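Local structure of PA14 domain-containing protein (Clostridium clariflavum, 6QDI) at residues P55-E60 and W123-T128; Y61-S66 and G94-E99. The protein probably senses extracellular plant-biomass polysaccharides through tandem calcium-binding PA14 domains, as part of a membrane-bound RsgI-type anti-sigma factor linked to cellulosome regulation. All coordinates share one frame; numbering follows the deposited sequence.

In the fold
Both contacts belong to the first PA14 domain of the tandem and meet on strand 59-68. Following the chain from the N terminus, P55-E60 leads into this strand and Y61-S66 continues it. Interaction 2 closes the inner loop, where G94-E99, on strand 93-98, pairs with one edge of Y61-S66. Interaction 1 closes a longer loop around it, as W123-T128 returns at the end of strand 117-125, so the two nest and do not cross. Strand 59-68 thus runs between 93-98 and 117-125 in one antiparallel sheet. The centres lie about 9 Å apart, and S124 joins them, with backbone O bonded to T62 and OG to Y64.

Interaction 1 (P55-E60 and W123-T128); sequences PLYSEE and WSSAST
Y57 and S127 face each other with their CA atoms 7.2 Å apart, and the backbones draw closer toward E60 and S125, at 6.0 Å between CA atoms, beside the start of strand 59-68. The carboxylate of E59 carries the contact. Its chain is extended beyond CG (chi2 -180°), which carries the acid across to the turn S125-T128. There OE1 takes two bonds. S125 OG meets it at 2.7 Å, nearly along its C-O axis. S127 N donates to it from 2.9 Å on the syn side, 21° out of the carboxylate plane. OE2 accepts from S127 OG at 2.6 Å with its syn lone pair. Three donors thus grip both oxygens and should limit rotation of the carboxylate; they would probably also favour its ionised form. The turn is itself closed by the backbone pair S125 N to T128 O and T128 N to S125 O.

S127 CB also lies over one face of the Y57 ring, 3.5 Å from the centroid and 3° off the normal, a CH-pi contact, while L56 CB lies off-centre against the opposite face. T128 OG1 comes to the ring edge, 3.3 Å from CD2. One water donates to S127 O and reaches Y57 OH weakly; a second spans E60 O and A126 N. Deeper in, W123 CH2 packs against P55 CA at 3.9 Å, with Y61 meeting the same indole and P55 also touching Y61.

At this surface end of the first PA14 beta-sandwich, away from its calcium sites, the backbone NH of S127 and two serine hydroxyls tie E59, and so the segment entering strand 59-68, to a tight two-residue beta-hairpin turn of type I with A126 and S127 at its tip.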
loop_
_atom_site.group_PDB
_atom_site.type_symbol
_atom_site.label_atom_id
_atom_site.label_comp_id
_atom_site.label_asym_id
_atom_site.label_seq_id
_atom_site.Cartn_x
_atom_site.Cartn_y
_atom_site.Cartn_z
ATOM N N PRO A 55 25.248 -1.135 -16.763
ATOM C CA PRO A 55 25.389 -0.490 -18.060
ATOM C C PRO A 55 26.515 -1.111 -18.872
ATOM O O PRO A 55 27.464 -1.649 -18.309
ATOM C CB PRO A 55 25.772 0.942 -17.706
ATOM C CG PRO A 55 26.471 0.800 -16.391
ATOM C CD PRO A 55 25.781 -0.314 -15.671
ATOM N N LEU A 56 26.406 -0.978 -20.183
ATOM C CA LEU A 56 27.398 -1.527 -21.080
ATOM C C LEU A 56 28.575 -0.567 -21.277
ATOM O O LEU A 56 29.644 -1.028 -21.681
ATOM C CB LEU A 56 26.785 -1.862 -22.461
ATOM C CG LEU A 56 26.066 -3.196 -22.622
ATOM C CD1 LEU A 56 24.879 -3.308 -21.697
ATOM C CD2 LEU A 56 25.641 -3.422 -24.060
ATOM N N TYR A 57 28.391 0.739 -21.089
ATOM C CA TYR A 57 29.389 1.756 -21.435
ATOM C C TYR A 57 29.734 2.668 -20.275
ATOM O O TYR A 57 28.911 2.852 -19.358
ATOM C CB TYR A 57 28.886 2.603 -22.612
ATOM C CG TYR A 57 28.382 1.756 -23.786
ATOM C CD1 TYR A 57 29.262 1.134 -24.646
ATOM C CD2 TYR A 57 27.007 1.581 -24.012
ATOM C CE1 TYR A 57 28.804 0.348 -25.706
ATOM C CE2 TYR A 57 26.534 0.802 -25.058
ATOM C CZ TYR A 57 27.423 0.192 -25.901
ATOM O OH TYR A 57 26.963 -0.569 -26.952
ATOM N N SER A 58 30.954 3.226 -20.310
ATOM C CA SER A 58 31.411 4.287 -19.395
ATOM C C SER A 58 31.035 5.665 -19.938
ATOM O O SER A 58 31.789 6.323 -20.639
ATOM C CB SER A 58 32.911 4.169 -19.087
ATOM O OG SER A 58 33.162 2.935 -18.447
ATOM N N GLU A 59 29.773 6.034 -19.679
ATOM C CA GLU A 59 29.135 7.176 -20.317
ATOM C C GLU A 59 28.108 7.789 -19.375
ATOM O O GLU A 59 27.682 7.157 -18.388
ATOM C CB GLU A 59 28.440 6.725 -21.635
ATOM C CG GLU A 59 29.424 6.324 -22.715
ATOM C CD GLU A 59 28.803 5.876 -24.029
ATOM O OE1 GLU A 59 27.571 5.688 -24.099
ATOM O OE2 GLU A 59 29.588 5.668 -24.991
ATOM N N GLU A 60 27.750 9.039 -19.664
ATOM C CA GLU A 60 26.581 9.677 -19.032
ATOM C C GLU A 60 25.319 9.041 -19.602
ATOM O O GLU A 60 25.017 9.183 -20.797
ATOM C CB GLU A 60 26.556 11.186 -19.236
ATOM C CG GLU A 60 25.492 11.831 -18.379
ATOM C CD GLU A 60 25.457 13.332 -18.468
ATOM O OE1 GLU A 60 25.478 13.857 -19.603
ATOM O OE2 GLU A 60 25.328 13.990 -17.405
ATOM N N TRP A 123 16.370 4.030 -21.137
ATOM C CA TRP A 123 17.681 4.668 -20.999
ATOM C C TRP A 123 18.253 5.011 -22.373
ATOM O O TRP A 123 17.832 4.491 -23.397
ATOM C CB TRP A 123 18.676 3.836 -20.156
ATOM C CG TRP A 123 19.101 2.498 -20.692
ATOM C CD1 TRP A 123 18.736 1.897 -21.878
ATOM C CD2 TRP A 123 20.037 1.635 -20.074
ATOM N NE1 TRP A 123 19.350 0.678 -21.978
ATOM C CE2 TRP A 123 20.162 0.495 -20.884
ATOM C CE3 TRP A 123 20.737 1.691 -18.882
ATOM C CZ2 TRP A 123 20.989 -0.570 -20.536
ATOM C CZ3 TRP A 123 21.566 0.642 -18.540
ATOM C CH2 TRP A 123 21.670 -0.481 -19.346
ATOM N N SER A 124 19.210 5.939 -22.365
ATOM C CA SER A 124 20.050 6.202 -23.526
ATOM C C SER A 124 21.423 6.676 -23.019
ATOM O O SER A 124 21.606 7.108 -21.875
ATOM C CB SER A 124 19.439 7.255 -24.439
ATOM O OG SER A 124 19.461 8.541 -23.855
ATOM N N SER A 125 22.385 6.608 -23.921
ATOM C CA SER A 125 23.698 7.221 -23.725
ATOM C C SER A 125 24.291 7.453 -25.104
ATOM O O SER A 125 23.670 7.101 -26.116
ATOM C CB SER A 125 24.570 6.312 -22.877
ATOM O OG SER A 125 25.020 5.144 -23.555
ATOM N N ALA A 126 25.506 7.966 -25.178
ATOM C CA ALA A 126 26.137 8.166 -26.498
ATOM C C ALA A 126 26.133 6.909 -27.325
ATOM O O ALA A 126 25.840 6.970 -28.549
ATOM C CB ALA A 126 27.532 8.687 -26.323
ATOM N N SER A 127 26.391 5.766 -26.705
ATOM C CA SER A 127 26.448 4.486 -27.409
ATOM C C SER A 127 25.218 3.595 -27.237
ATOM O O SER A 127 25.163 2.495 -27.786
ATOM C CB SER A 127 27.686 3.714 -26.949
ATOM O OG SER A 127 28.865 4.486 -27.161
ATOM N N THR A 128 24.250 4.039 -26.424
ATOM C CA THR A 128 23.017 3.282 -26.166
ATOM C C THR A 128 21.850 3.997 -26.815
ATOM O O THR A 128 21.418 5.068 -26.331
ATOM C CB THR A 128 22.732 3.162 -24.665
ATOM O OG1 THR A 128 23.891 2.648 -24.007
ATOM C CG2 THR A 128 21.533 2.245 -24.387
HETATM O O HOH W 1 26.626 1.424 -29.799
HETATM O O HOH W 2 26.515 9.613 -23.018
#

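Interaction 2 (Y61-S66 and G94-E99); sequences YTFYIS and GKIYLE
Y61 and I96 form an antiparallel hydrogen-bonded pair, as do F63 and G94, with T62 and K95 the non-hydrogen-bonded pair between them. F63 N reaches G94 O at 2.8 Å in a nearly straight bond (N-H...O 175°), whereas Y61 N meets I96 O from 37° above the carbonyl plane. On the buried side, F63 turns a ring edge toward I96 and L98. I96 CG2 fits against CE1 at 3.8 Å, put there by a chi1 of -175° that sends CG1 anti to the backbone N and leaves CG2 beside the ring. L98 CD1 lies in the corner between the two aromatic rings, touching both, 4.1 Å from Y61 CD1 and 4.3 Å from F63 CZ, the leucine crossing the tyrosine at about a right angle. With no side chain on G94, F63 alone of this pair fills that face, its CB and CD1 lying near G94 O.

The other face is slighter: T62 and K95 lie side by side, OG1 against CG at 3.5 Å, before the lysine bends away. L73 and I75 cover F63 from strand 71-75 of the opposing sheet, the two-layer packing characteristic of the PA14 beta-sandwich.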
loop_
_atom_site.group_PDB
_atom_site.type_symbol
_atom_site.label_atom_id
_atom_site.label_comp_id
_atom_site.label_asym_id
_atom_site.label_seq_id
_atom_site.Cartn_x
_atom_site.Cartn_y
_atom_site.Cartn_z
ATOM N N TYR A 61 24.547 8.413 -18.708
ATOM C CA TYR A 61 23.249 7.825 -19.068
ATOM C C TYR A 61 22.134 8.779 -18.747
ATOM O O TYR A 61 22.184 9.515 -17.751
ATOM C CB TYR A 61 23.036 6.508 -18.318
ATOM C CG TYR A 61 23.702 5.345 -19.005
ATOM C CD1 TYR A 61 25.079 5.134 -18.885
ATOM C CD2 TYR A 61 22.986 4.487 -19.818
ATOM C CE1 TYR A 61 25.700 4.093 -19.540
ATOM C CE2 TYR A 61 23.617 3.433 -20.476
ATOM C CZ TYR A 61 24.975 3.230 -20.328
ATOM O OH TYR A 61 25.636 2.187 -20.946
ATOM N N THR A 62 21.136 8.796 -19.632
ATOM C CA THR A 62 19.848 9.418 -19.351
ATOM C C THR A 62 18.824 8.336 -19.113
ATOM O O THR A 62 18.780 7.365 -19.881
ATOM C CB THR A 62 19.383 10.300 -20.518
ATOM O OG1 THR A 62 20.380 11.296 -20.762
ATOM C CG2 THR A 62 18.072 11.000 -20.198
ATOM N N PHE A 63 18.067 8.465 -18.014
ATOM C CA PHE A 63 16.926 7.609 -17.731
ATOM C C PHE A 63 15.652 8.387 -17.988
ATOM O O PHE A 63 15.574 9.569 -17.583
ATOM C CB PHE A 63 16.976 7.082 -16.281
ATOM C CG PHE A 63 18.113 6.098 -16.086
ATOM C CD1 PHE A 63 19.402 6.533 -15.756
ATOM C CD2 PHE A 63 17.922 4.759 -16.297
ATOM C CE1 PHE A 63 20.448 5.638 -15.672
ATOM C CE2 PHE A 63 18.945 3.867 -16.176
ATOM C CZ PHE A 63 20.210 4.287 -15.848
ATOM N N TYR A 64 14.705 7.757 -18.669
ATOM C CA TYR A 64 13.447 8.370 -19.014
ATOM C C TYR A 64 12.337 7.582 -18.333
ATOM O O TYR A 64 12.308 6.344 -18.430
ATOM C CB TYR A 64 13.181 8.329 -20.527
ATOM C CG TYR A 64 14.312 8.824 -21.391
ATOM C CD1 TYR A 64 15.403 8.023 -21.674
ATOM C CD2 TYR A 64 14.275 10.080 -21.961
ATOM C CE1 TYR A 64 16.431 8.451 -22.507
ATOM C CE2 TYR A 64 15.302 10.526 -22.807
ATOM C CZ TYR A 64 16.381 9.731 -23.025
ATOM O OH TYR A 64 17.378 10.199 -23.859
ATOM N N ILE A 65 11.395 8.299 -17.736
ATOM C CA ILE A 65 10.214 7.706 -17.184
ATOM C C ILE A 65 8.969 8.302 -17.810
ATOM O O ILE A 65 8.838 9.511 -17.925
ATOM C CB ILE A 65 10.223 7.824 -15.662
ATOM C CG1 ILE A 65 11.296 6.850 -15.105
ATOM C CG2 ILE A 65 8.882 7.409 -15.079
ATOM C CD1 ILE A 65 11.455 6.653 -13.631
ATOM N N SER A 66 8.055 7.412 -18.197
ATOM C CA SER A 66 6.651 7.734 -18.489
ATOM C C SER A 66 5.846 7.186 -17.326
ATOM O O SER A 66 6.052 6.021 -16.952
ATOM C CB SER A 66 6.233 7.056 -19.806
ATOM O OG SER A 66 7.102 7.380 -20.867
ATOM N N GLY A 94 16.348 11.878 -15.848
ATOM C CA GLY A 94 17.458 12.132 -14.931
ATOM C C GLY A 94 18.721 11.550 -15.556
ATOM O O GLY A 94 18.670 10.553 -16.287
ATOM N N LYS A 95 19.865 12.172 -15.248
ATOM C CA LYS A 95 21.143 11.772 -15.846
ATOM C C LYS A 95 22.115 11.355 -14.759
ATOM O O LYS A 95 22.073 11.911 -13.639
ATOM C CB LYS A 95 21.723 12.937 -16.648
ATOM C CG LYS A 95 20.902 13.283 -17.879
ATOM C CD LYS A 95 21.625 14.251 -18.787
ATOM C CE LYS A 95 21.459 15.667 -18.308
ATOM N NZ LYS A 95 21.780 16.594 -19.428
ATOM N N ILE A 96 22.997 10.415 -15.095
ATOM C CA ILE A 96 24.049 9.971 -14.167
ATOM C C ILE A 96 25.170 9.278 -14.950
ATOM O O ILE A 96 24.896 8.515 -15.894
ATOM C CB ILE A 96 23.482 9.029 -13.073
ATOM C CG1 ILE A 96 24.556 8.670 -12.034
ATOM C CG2 ILE A 96 22.810 7.808 -13.663
ATOM C CD1 ILE A 96 23.949 8.094 -10.778
ATOM N N TYR A 97 26.418 9.573 -14.595
ATOM C CA TYR A 97 27.569 8.918 -15.175
ATOM C C TYR A 97 27.756 7.534 -14.565
ATOM O O TYR A 97 27.762 7.405 -13.350
ATOM C CB TYR A 97 28.816 9.753 -14.927
ATOM C CG TYR A 97 29.975 9.171 -15.646
ATOM C CD1 TYR A 97 30.153 9.424 -16.987
ATOM C CD2 TYR A 97 30.826 8.304 -15.015
ATOM C CE1 TYR A 97 31.186 8.869 -17.673
ATOM C CE2 TYR A 97 31.869 7.735 -15.701
ATOM C CZ TYR A 97 32.019 8.018 -17.041
ATOM O OH TYR A 97 33.058 7.507 -17.789
ATOM N N LEU A 98 27.909 6.507 -15.401
ATOM C CA LEU A 98 28.106 5.137 -14.953
ATOM C C LEU A 98 29.302 4.542 -15.689
ATOM O O LEU A 98 29.644 4.999 -16.786
ATOM C CB LEU A 98 26.860 4.293 -15.161
ATOM C CG LEU A 98 25.550 4.829 -14.560
ATOM C CD1 LEU A 98 24.389 3.986 -15.031
ATOM C CD2 LEU A 98 25.608 4.800 -13.056
ATOM N N GLU A 99 29.906 3.536 -15.070
ATOM C CA GLU A 99 31.042 2.824 -15.618
ATOM C C GLU A 99 30.633 1.486 -16.223
ATOM O O GLU A 99 29.869 0.699 -15.643
ATOM C CB GLU A 99 32.063 2.547 -14.506
ATOM C CG GLU A 99 32.680 3.790 -13.893
ATOM C CD GLU A 99 33.820 3.478 -12.914
ATOM O OE1 GLU A 99 34.890 3.256 -13.334
ATOM O OE2 GLU A 99 33.470 3.526 -11.698
#